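Local coordinates for uncharacterized protein (Bacteroides thetaiotaomicron VPI-5482, PDB 3KNY) that is of unknown function, a two-domain protein of the BT_3535-like family from a gut bacterium, whose natural form probably carries a lipoprotein signal, at residues Ile30-Trp33 against Val34-Lys37; Lys37-Pro40 against Lys41-Glu44; Ser65-Arg68 against Lys69-Tyr73; Cys80-Glu84 against Lys85-Asn89. All blocks are in the same frame, centred on the assembly; numbering follows the deposited sequence.

Contact 1: Ile30-Trp33 against Val34-Lys37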
loop_
_atom_site.group_PDB
_atom_site.type_symbol
_atom_site.label_atom_id
_atom_site.label_comp_id
_atom_site.label_asym_id
_atom_site.label_seq_id
_atom_site.Cartn_x
_atom_site.Cartn_y
_atom_site.Cartn_z
ATOM N N ILE A 30 -15.515 1.248 2.544
ATOM C CA ILE A 30 -15.032 0.037 3.210
ATOM C C ILE A 30 -15.783 -1.128 2.589
ATOM O O ILE A 30 -16.991 -1.070 2.494
ATOM C CB ILE A 30 -15.275 0.078 4.740
ATOM C CG1 ILE A 30 -14.717 1.391 5.310
ATOM C CG2 ILE A 30 -14.638 -1.134 5.426
ATOM C CD1 ILE A 30 -14.732 1.494 6.816
ATOM N N PRO A 31 -15.075 -2.166 2.107
ATOM C CA PRO A 31 -15.819 -3.294 1.539
ATOM C C PRO A 31 -16.806 -3.863 2.540
ATOM O O PRO A 31 -16.470 -3.975 3.720
ATOM C CB PRO A 31 -14.726 -4.336 1.208
ATOM C CG PRO A 31 -13.419 -3.732 1.596
ATOM C CD PRO A 31 -13.640 -2.259 1.795
ATOM N N ASP A 32 -18.003 -4.215 2.079
ATOM C CA ASP A 32 -19.019 -4.675 2.990
ATOM C C ASP A 32 -18.499 -5.776 3.910
ATOM O O ASP A 32 -18.642 -5.690 5.128
ATOM C CB ASP A 32 -20.263 -5.180 2.262
ATOM C CG ASP A 32 -21.391 -5.514 3.234
ATOM O OD1 ASP A 32 -21.666 -4.675 4.113
ATOM O OD2 ASP A 32 -21.983 -6.612 3.156
ATOM N N TRP A 33 -17.871 -6.796 3.338
ATOM C CA TRP A 33 -17.442 -7.940 4.136
ATOM C C TRP A 33 -16.642 -7.571 5.396
ATOM O O TRP A 33 -16.674 -8.296 6.401
ATOM C CB TRP A 33 -16.665 -8.931 3.268
ATOM C CG TRP A 33 -15.331 -8.470 2.863
ATOM C CD1 TRP A 33 -15.006 -7.818 1.720
ATOM C CD2 TRP A 33 -14.112 -8.640 3.594
ATOM N NE1 TRP A 33 -13.660 -7.559 1.695
ATOM C CE2 TRP A 33 -13.087 -8.054 2.833
ATOM C CE3 TRP A 33 -13.788 -9.227 4.824
ATOM C CZ2 TRP A 33 -11.762 -8.039 3.253
ATOM C CZ3 TRP A 33 -12.460 -9.208 5.245
ATOM C CH2 TRP A 33 -11.467 -8.619 4.458
ATOM N N VAL A 34 -15.921 -6.450 5.337
ATOM C CA VAL A 34 -15.086 -6.009 6.459
ATOM C C VAL A 34 -15.892 -5.809 7.735
ATOM O O VAL A 34 -15.469 -6.235 8.812
ATOM C CB VAL A 34 -14.311 -4.705 6.127
ATOM C CG1 VAL A 34 -13.716 -4.099 7.380
ATOM C CG2 VAL A 34 -13.228 -5.001 5.142
ATOM N N SER A 35 -17.069 -5.199 7.597
ATOM C CA SER A 35 -17.916 -4.862 8.748
ATOM C C SER A 35 -18.340 -6.059 9.577
ATOM O O SER A 35 -18.949 -5.885 10.626
ATOM C CB SER A 35 -19.165 -4.079 8.308
ATOM O OG SER A 35 -20.071 -4.877 7.566
ATOM N N GLU A 36 -18.060 -7.269 9.103
ATOM C CA GLU A 36 -18.391 -8.476 9.852
ATOM C C GLU A 36 -17.202 -9.002 10.608
ATOM O O GLU A 36 -17.322 -9.962 11.361
ATOM C CB GLU A 36 -18.910 -9.558 8.924
ATOM C CG GLU A 36 -20.408 -9.548 8.778
ATOM C CD GLU A 36 -20.859 -10.523 7.729
ATOM O OE1 GLU A 36 -20.217 -10.575 6.654
ATOM O OE2 GLU A 36 -21.848 -11.239 7.976
ATOM N N LYS A 37 -16.063 -8.350 10.434
ATOM C CA LYS A 37 -14.813 -8.820 10.991
ATOM C C LYS A 37 -14.249 -7.871 12.046
ATOM O O LYS A 37 -13.176 -8.122 12.586
ATOM C CB LYS A 37 -13.824 -8.972 9.849
ATOM C CG LYS A 37 -14.201 -10.061 8.848
ATOM C CD LYS A 37 -13.753 -11.421 9.342
ATOM C CE LYS A 37 -13.425 -12.354 8.195
ATOM N NZ LYS A 37 -12.568 -13.472 8.669
#

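Contact 2: Lys37-Pro40 against Lys41-Glu44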
loop_
_atom_site.group_PDB
_atom_site.type_symbol
_atom_site.label_atom_id
_atom_site.label_comp_id
_atom_site.label_asym_id
_atom_site.label_seq_id
_atom_site.Cartn_x
_atom_site.Cartn_y
_atom_site.Cartn_z
ATOM N N LYS A 37 -16.063 -8.350 10.434
ATOM C CA LYS A 37 -14.813 -8.820 10.991
ATOM C C LYS A 37 -14.249 -7.871 12.046
ATOM O O LYS A 37 -13.176 -8.122 12.586
ATOM C CB LYS A 37 -13.824 -8.972 9.849
ATOM C CG LYS A 37 -14.201 -10.061 8.848
ATOM C CD LYS A 37 -13.753 -11.421 9.342
ATOM C CE LYS A 37 -13.425 -12.354 8.195
ATOM N NZ LYS A 37 -12.568 -13.472 8.669
ATOM N N VAL A 38 -14.978 -6.803 12.364
ATOM C CA VAL A 38 -14.493 -5.796 13.308
ATOM C C VAL A 38 -15.625 -5.275 14.225
ATOM O O VAL A 38 -16.803 -5.478 13.938
ATOM C CB VAL A 38 -13.845 -4.634 12.531
ATOM C CG1 VAL A 38 -12.678 -5.150 11.696
ATOM C CG2 VAL A 38 -14.872 -3.944 11.625
ATOM N N THR A 39 -15.252 -4.630 15.332
ATOM C CA THR A 39 -16.204 -3.984 16.242
ATOM C C THR A 39 -16.522 -2.567 15.718
ATOM O O THR A 39 -15.706 -1.976 15.019
ATOM C CB THR A 39 -15.625 -3.866 17.700
ATOM O OG1 THR A 39 -14.628 -2.833 17.759
ATOM C CG2 THR A 39 -15.018 -5.186 18.178
ATOM N N PRO A 40 -17.707 -2.011 16.048
ATOM C CA PRO A 40 -17.982 -0.621 15.677
ATOM C C PRO A 40 -16.851 0.353 15.998
ATOM O O PRO A 40 -16.603 1.257 15.207
ATOM C CB PRO A 40 -19.215 -0.277 16.515
ATOM C CG PRO A 40 -19.941 -1.547 16.610
ATOM C CD PRO A 40 -18.915 -2.658 16.594
ATOM N N LYS A 41 -16.188 0.177 17.143
ATOM C CA LYS A 41 -15.082 1.056 17.553
ATOM C C LYS A 41 -13.999 1.020 16.474
ATOM O O LYS A 41 -13.554 2.056 15.954
ATOM C CB LYS A 41 -14.477 0.587 18.875
ATOM C CG LYS A 41 -15.443 0.461 20.053
ATOM C CD LYS A 41 -15.357 1.622 21.057
ATOM C CE LYS A 41 -15.660 1.085 22.471
ATOM N NZ LYS A 41 -16.085 2.097 23.485
ATOM N N GLU A 42 -13.608 -0.210 16.146
ATOM C CA GLU A 42 -12.622 -0.493 15.116
ATOM C C GLU A 42 -13.078 0.061 13.776
ATOM O O GLU A 42 -12.353 0.845 13.132
ATOM C CB GLU A 42 -12.393 -2.006 15.010
ATOM C CG GLU A 42 -11.653 -2.592 16.210
ATOM C CD GLU A 42 -11.787 -4.095 16.344
ATOM O OE1 GLU A 42 -12.502 -4.739 15.546
ATOM O OE2 GLU A 42 -11.175 -4.640 17.277
ATOM N N TYR A 43 -14.284 -0.329 13.366
ATOM C CA TYR A 43 -14.840 0.120 12.087
ATOM C C TYR A 43 -14.748 1.632 11.946
ATOM O O TYR A 43 -14.455 2.154 10.867
ATOM C CB TYR A 43 -16.291 -0.328 11.952
ATOM C CG TYR A 43 -16.872 -0.152 10.566
ATOM C CD1 TYR A 43 -16.779 -1.180 9.621
ATOM C CD2 TYR A 43 -17.530 1.027 10.197
ATOM C CE1 TYR A 43 -17.320 -1.047 8.345
ATOM C CE2 TYR A 43 -18.070 1.170 8.916
ATOM C CZ TYR A 43 -17.960 0.123 8.002
ATOM O OH TYR A 43 -18.480 0.236 6.735
ATOM N N GLU A 44 -14.969 2.331 13.048
ATOM C CA GLU A 44 -14.940 3.786 13.030
ATOM C C GLU A 44 -13.540 4.324 12.745
ATOM O O GLU A 44 -13.400 5.347 12.088
ATOM C CB GLU A 44 -15.465 4.365 14.347
ATOM C CG GLU A 44 -16.396 5.544 14.139
ATOM C CD GLU A 44 -17.578 5.172 13.270
ATOM O OE1 GLU A 44 -18.087 4.046 13.435
ATOM O OE2 GLU A 44 -17.977 5.987 12.409
#

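Contact 3: Ser65-Arg68 against Lys69-Tyr73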
loop_
_atom_site.group_PDB
_atom_site.type_symbol
_atom_site.label_atom_id
_atom_site.label_comp_id
_atom_site.label_asym_id
_atom_site.label_seq_id
_atom_site.Cartn_x
_atom_site.Cartn_y
_atom_site.Cartn_z
ATOM N N SER A 65 -3.477 -12.752 15.888
ATOM C CA SER A 65 -3.362 -12.858 17.351
ATOM C C SER A 65 -3.763 -11.560 18.037
ATOM O O SER A 65 -3.892 -10.516 17.395
ATOM C CB SER A 65 -1.940 -13.207 17.779
ATOM O OG SER A 65 -1.146 -12.044 17.915
ATOM N N GLU A 66 -3.942 -11.630 19.350
ATOM C CA GLU A 66 -4.296 -10.457 20.143
ATOM C C GLU A 66 -3.108 -9.501 20.194
ATOM O O GLU A 66 -3.297 -8.291 20.078
ATOM C CB GLU A 66 -4.778 -10.840 21.558
ATOM C CG GLU A 66 -6.073 -11.685 21.592
ATOM C CD GLU A 66 -7.228 -11.095 20.755
ATOM O OE1 GLU A 66 -7.507 -9.877 20.853
ATOM O OE2 GLU A 66 -7.871 -11.850 19.995
ATOM N N LYS A 67 -1.892 -10.031 20.334
ATOM C CA LYS A 67 -0.682 -9.196 20.290
ATOM C C LYS A 67 -0.681 -8.360 18.999
ATOM O O LYS A 67 -0.396 -7.162 19.024
ATOM C CB LYS A 67 0.591 -10.053 20.348
ATOM C CG LYS A 67 1.896 -9.248 20.533
ATOM C CD LYS A 67 3.125 -9.890 19.838
ATOM C CE LYS A 67 3.031 -9.779 18.305
ATOM N NZ LYS A 67 4.300 -10.058 17.569
ATOM N N ARG A 68 -1.022 -9.013 17.885
ATOM C CA ARG A 68 -1.051 -8.375 16.579
ATOM C C ARG A 68 -2.176 -7.360 16.472
ATOM O O ARG A 68 -1.940 -6.236 16.044
ATOM C CB ARG A 68 -1.173 -9.419 15.474
ATOM C CG ARG A 68 -1.155 -8.851 14.060
ATOM C CD ARG A 68 0.114 -8.053 13.769
ATOM N NE ARG A 68 0.149 -7.503 12.404
ATOM C CZ ARG A 68 1.084 -6.656 11.953
ATOM N NH1 ARG A 68 2.062 -6.257 12.758
ATOM N NH2 ARG A 68 1.049 -6.196 10.700
ATOM N N LYS A 69 -3.393 -7.744 16.853
ATOM C CA LYS A 69 -4.506 -6.782 16.856
ATOM C C LYS A 69 -4.125 -5.496 17.591
ATOM O O LYS A 69 -4.493 -4.405 17.160
ATOM C CB LYS A 69 -5.757 -7.339 17.538
ATOM C CG LYS A 69 -6.624 -8.250 16.712
ATOM C CD LYS A 69 -8.019 -8.346 17.342
ATOM C CE LYS A 69 -8.571 -9.759 17.279
ATOM N NZ LYS A 69 -8.429 -10.335 15.909
ATOM N N LYS A 70 -3.428 -5.629 18.721
ATOM C CA LYS A 70 -3.015 -4.463 19.489
ATOM C C LYS A 70 -2.110 -3.614 18.613
ATOM O O LYS A 70 -2.324 -2.411 18.474
ATOM C CB LYS A 70 -2.287 -4.848 20.772
ATOM C CG LYS A 70 -2.115 -3.669 21.716
ATOM C CD LYS A 70 -1.450 -4.059 23.028
ATOM C CE LYS A 70 -1.779 -3.065 24.136
ATOM N NZ LYS A 70 -1.680 -1.658 23.655
ATOM N N GLU A 71 -1.113 -4.254 18.002
ATOM C CA GLU A 71 -0.205 -3.560 17.091
ATOM C C GLU A 71 -0.989 -2.776 16.018
ATOM O O GLU A 71 -0.886 -1.536 15.934
ATOM C CB GLU A 71 0.787 -4.549 16.443
ATOM C CG GLU A 71 1.974 -4.918 17.343
ATOM C CD GLU A 71 2.807 -6.082 16.819
ATOM O OE1 GLU A 71 2.662 -6.461 15.638
ATOM O OE2 GLU A 71 3.616 -6.624 17.604
ATOM N N ILE A 72 -1.794 -3.500 15.237
ATOM C CA ILE A 72 -2.548 -2.896 14.151
ATOM C C ILE A 72 -3.400 -1.727 14.650
ATOM O O ILE A 72 -3.382 -0.642 14.067
ATOM C CB ILE A 72 -3.424 -3.918 13.388
ATOM C CG1 ILE A 72 -2.561 -5.035 12.791
ATOM C CG2 ILE A 72 -4.186 -3.225 12.269
ATOM C CD1 ILE A 72 -3.316 -5.990 11.903
ATOM N N TYR A 73 -4.119 -1.916 15.745
ATOM C CA TYR A 73 -5.050 -0.883 16.180
ATOM C C TYR A 73 -4.338 0.249 16.927
ATOM O O TYR A 73 -4.704 1.409 16.772
ATOM C CB TYR A 73 -6.275 -1.505 16.907
ATOM C CG TYR A 73 -7.189 -2.279 15.919
ATOM C CD1 TYR A 73 -7.941 -1.596 14.947
ATOM C CD2 TYR A 73 -7.275 -3.689 15.930
ATOM C CE1 TYR A 73 -8.749 -2.285 14.029
ATOM C CE2 TYR A 73 -8.094 -4.386 15.008
ATOM C CZ TYR A 73 -8.821 -3.670 14.066
ATOM O OH TYR A 73 -9.632 -4.336 13.171
#

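Contact 4: Cys80-Glu84 against Lys85-Asn89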
loop_
_atom_site.group_PDB
_atom_site.type_symbol
_atom_site.label_atom_id
_atom_site.label_comp_id
_atom_site.label_asym_id
_atom_site.label_seq_id
_atom_site.Cartn_x
_atom_site.Cartn_y
_atom_site.Cartn_z
ATOM N N CYS A 80 -5.107 8.006 13.185
ATOM C CA CYS A 80 -6.407 8.682 13.234
ATOM C C CYS A 80 -6.348 9.949 14.069
ATOM O O CYS A 80 -6.945 10.970 13.728
ATOM C CB CYS A 80 -7.454 7.757 13.831
ATOM S SG CYS A 80 -8.064 6.487 12.714
ATOM N N GLU A 81 -5.632 9.874 15.180
ATOM C CA GLU A 81 -5.432 11.045 16.002
ATOM C C GLU A 81 -4.798 12.182 15.215
ATOM O O GLU A 81 -5.177 13.341 15.386
ATOM C CB GLU A 81 -4.579 10.707 17.220
ATOM C CG GLU A 81 -4.284 11.918 18.113
ATOM C CD GLU A 81 -4.243 11.570 19.583
ATOM O OE1 GLU A 81 -4.356 10.365 19.918
ATOM O OE2 GLU A 81 -4.119 12.511 20.407
ATOM N N ARG A 82 -3.844 11.850 14.351
ATOM C CA ARG A 82 -3.198 12.865 13.525
ATOM C C ARG A 82 -4.106 13.364 12.425
ATOM O O ARG A 82 -4.055 14.540 12.076
ATOM C CB ARG A 82 -1.911 12.320 12.940
ATOM C CG ARG A 82 -0.931 12.011 14.027
ATOM C CD ARG A 82 -0.018 10.874 13.688
ATOM N NE ARG A 82 0.939 10.748 14.774
ATOM C CZ ARG A 82 2.003 11.532 14.925
ATOM N NH1 ARG A 82 2.280 12.490 14.048
ATOM N NH2 ARG A 82 2.804 11.351 15.958
ATOM N N ILE A 83 -4.932 12.473 11.881
ATOM C CA ILE A 83 -5.921 12.869 10.879
ATOM C C ILE A 83 -6.874 13.817 11.571
ATOM O O ILE A 83 -7.106 14.900 11.073
ATOM C CB ILE A 83 -6.694 11.669 10.257
ATOM C CG1 ILE A 83 -5.716 10.744 9.512
ATOM C CG2 ILE A 83 -7.766 12.169 9.308
ATOM C CD1 ILE A 83 -6.342 9.500 8.858
ATOM N N GLU A 84 -7.379 13.429 12.738
ATOM C CA GLU A 84 -8.311 14.281 13.506
ATOM C C GLU A 84 -7.680 15.610 13.935
ATOM O O GLU A 84 -8.339 16.648 13.885
ATOM C CB GLU A 84 -8.875 13.545 14.732
ATOM C CG GLU A 84 -9.997 12.575 14.405
ATOM C CD GLU A 84 -10.301 11.587 15.533
ATOM O OE1 GLU A 84 -10.077 11.928 16.720
ATOM O OE2 GLU A 84 -10.774 10.461 15.223
ATOM N N LYS A 85 -6.404 15.582 14.322
ATOM C CA LYS A 85 -5.692 16.801 14.756
ATOM C C LYS A 85 -5.336 17.774 13.633
ATOM O O LYS A 85 -4.704 18.785 13.899
ATOM C CB LYS A 85 -4.426 16.436 15.562
ATOM C CG LYS A 85 -4.779 16.064 16.991
ATOM C CD LYS A 85 -3.615 15.576 17.830
ATOM C CE LYS A 85 -4.112 15.351 19.264
ATOM N NZ LYS A 85 -3.081 14.739 20.141
ATOM N N GLY A 86 -5.740 17.482 12.396
ATOM C CA GLY A 86 -5.452 18.345 11.245
ATOM C C GLY A 86 -4.079 18.111 10.625
ATOM O O GLY A 86 -3.691 18.782 9.668
ATOM N N GLN A 87 -3.368 17.112 11.128
ATOM C CA GLN A 87 -1.970 16.918 10.794
ATOM C C GLN A 87 -1.719 16.067 9.555
ATOM O O GLN A 87 -0.774 16.325 8.826
ATOM C CB GLN A 87 -1.299 16.296 11.989
ATOM C CG GLN A 87 0.156 16.083 11.848
ATOM C CD GLN A 87 0.728 15.484 13.113
ATOM O OE1 GLN A 87 1.680 14.704 13.047
ATOM N NE2 GLN A 87 0.138 15.824 14.280
ATOM N N ILE A 88 -2.517 15.024 9.345
ATOM C CA ILE A 88 -2.505 14.272 8.086
ATOM C C ILE A 88 -3.792 14.706 7.398
ATOM O O ILE A 88 -4.813 14.019 7.455
ATOM C CB ILE A 88 -2.497 12.747 8.301
ATOM C CG1 ILE A 88 -1.233 12.332 9.046
ATOM C CG2 ILE A 88 -2.608 12.009 6.957
ATOM C CD1 ILE A 88 -1.315 10.979 9.713
ATOM N N ASN A 89 -3.732 15.886 6.790
ATOM C CA ASN A 89 -4.882 16.528 6.154
ATOM C C ASN A 89 -5.086 16.227 4.637
ATOM O O ASN A 89 -6.071 16.671 4.055
ATOM C CB ASN A 89 -4.779 18.037 6.389
ATOM C CG ASN A 89 -3.558 18.653 5.705
ATOM O OD1 ASN A 89 -2.593 17.958 5.393
ATOM N ND2 ASN A 89 -3.604 19.957 5.453
#

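Contact 1: Ile30-Trp33 against Val34-Lys37
Val34 meets the indole of Trp33, its neighbour in sequence, through a single methyl: CG2 sits 3.8 Å from the centroid of the six-membered ring, only 11° off the ring normal, a CH-pi contact over the face. The indole can lie over Val34 because CG of Trp33 is placed between the backbone N and the carbonyl carbon (chi1 71°). The same CG2 touches CG of Pro31 at 3.8 Å. CB and the other methyl, CG1, of Val34 meet CG2 of Ile30, the distance from Val34 CB to Ile30 CG2 being 3.7 Å, and the two side chains cross at about a right angle. At the edge of the indole, near its plane, CG of Lys37 comes alongside CZ3 of Trp33. Tyr57, in a later loop, touches Pro31, Trp33 and Val34, while Tyr43 and Trp46 of helix 40-49 pack on Ile30.

Behind these side chains runs a ladder of short-range bonds, one of them from a side chain. Asp32 O takes two bonds from Ser35: OG comes in the carbonyl plane at 2.9 Å, and N from above that plane at 3.0 Å. Val34 N binds Pro31 O, and Glu36 N binds Trp33 O at 3.2 Å. Backbone bonds that each reach back three residues are the signature of a 3-10 helix, here one short segment in the loop that leads from strand 7-10 to helix 40-49.

Contact 2: Lys37-Pro40 against Lys41-Glu44
Thr39 and Glu42 bind each other reciprocally, side chain to backbone in both directions, and so form a capping box at the N-terminus of helix 40-49. Thr39 is the N-cap. Its OG1 is placed between the backbone N and the carbonyl carbon (chi1 74°), which turns the hydroxyl oxygen toward the first turn, where it accepts from Glu42 N at 3.2 Å along a nearly straight N-H line (172°). In return, Glu42 OE1 takes the N-H of Thr39 at 2.8 Å; the donor approaches from above the carboxylate plane, not within it. The glutamate gets there with an extended chain: CG stands anti to its carbonyl carbon and chi2 is 162°, so the carboxylate runs back past the threonine hydroxyl, with CG of Glu42 against OG1 of Thr39 at 3.4 Å. A negative group at this end of the helix would be expected to suit the helix dipole.

Val38, the residue before the cap, leans on the same first turn. Its CB rests against Glu42 OE1, while its CG2 reaches across to CB of Tyr43 at 3.9 Å and to the edge of the ring at CD1, near the ring plane. Tyr73 of helix 66-84 packs on both Val38 and Glu42. Farther round, Glu44 turns its carboxylate to Arg47, with which it forms a salt bridge. Helical bonding starts at the cap residue itself: Tyr43 N donates to Thr39 O at 2.7 Å, the donor lying nearly along the C=O axis.

Contact 3: Ser65-Arg68 against Lys69-Tyr73
Glu71 is gripped by two cations from the preceding turn, one on each carboxylate oxygen, in a salt-bridge network at the start of helix 66-84. NH1 of Arg68 donates to OE1 of Glu71 at 2.9 Å; the oxygen lies in the guanidinium plane and is met nearly along its C-O axis. The guanidinium and carboxylate planes stand 89° apart, which fits one N-H to one oxygen rather than a paired, side-on bridge. Lys67 NZ makes a longer salt bridge, 3.5 Å, to the other oxygen of Glu71, OE2, and its CE is nearer still. OE2 has a second partner in Lys149, which gives the carboxylate a third positive neighbour and would be expected to favour its ionised form.

Arg68 reaches Glu71 by a bend at chi2 (58°) that swings the chain along the helix toward Ile72. CG1 of Ile72 then lies over one face of the guanidinium, 3.7 Å from NE, the two side chains crossing at about a right angle. Nearer the N-terminus of the helix, Glu66 and Lys69 run side by side in the same direction, but OE2 of Glu66 meets the lysine through CE at 3.5 Å, with the charges farther apart. Ser65 is the N-cap: its OG accepts from Arg68 N at 3.0 Å and also binds Glu100.

The helix is the crossover of the beta-alpha-beta unit between strands 53-55 and 93-97. Arg68 and Ile72 turn to its strand side, where both pack on Ile97 and the guanidinium binds Ala98 O and, at the end of the chain, Pro218 O.

Contact 4: Cys80-Glu84 against Lys85-Asn89
Ile88 folds back against the last turn of helix 66-84, and this is the close-packed side of the contact. Its CD1 lies 3.5 Å from CB of Arg82, while its CB rests against CG1 of Ile83 at 4.0 Å, the isoleucines crossing at a slant. Ile88 and Ile83 are both buried; Ile83 also packs on Thr48 of helix 40-49, and Ile88 O is held by Arg52.

What brings the chain round is a Schellman motif. Gly86 takes positive phi (84°), a conformation that glycine adopts easily, and its N binds Ile83 O at 3.2 Å. One residue on, Gln87 N donates to Arg82 O at 2.8 Å, with the nitrogen nearly in line with the C=O bond, though the N-H itself is bent away from the straight line (141°). Arg82 O accepts a second bond, from the next amide, Ile88 N, which arrives from well above the carbonyl plane.

The other side faces solvent, and long polar chains dominate it. Lys85, extended beyond CG, runs beside Glu81 in the same direction and forms a salt bridge to its OE2; the modelled separation is very short and its exact value doubtful. Arg82 and Gln87 likewise lie alongside each other, with the guanidinium and amide planes 79° apart. NE of Arg82 is hydrogen-bonded to OD1 of Asn78, one turn back along the helix.

Overall arrangement
The four contacts follow one another along the chain, all in its BT_3535-like part. Contacts 1 and 2 adjoin and share Lys37, their centres 9 Å apart: the 3-10 segment of contact 1 runs into the start of helix 40-49, and Tyr43 packs back on Ile30 and Ser35. Contacts 3 and 4 mark the two ends of helix 66-84, with centres 22 Å apart. The two helices meet where Tyr73 of contact 3 packs on Val38 and Glu42 of contact 2, and again where Cys80 and Ile83 of contact 4 lie against helix 40-49. They cover the start of one helix and both ends of the other, the crossover between two parallel strands of the mixed sheet.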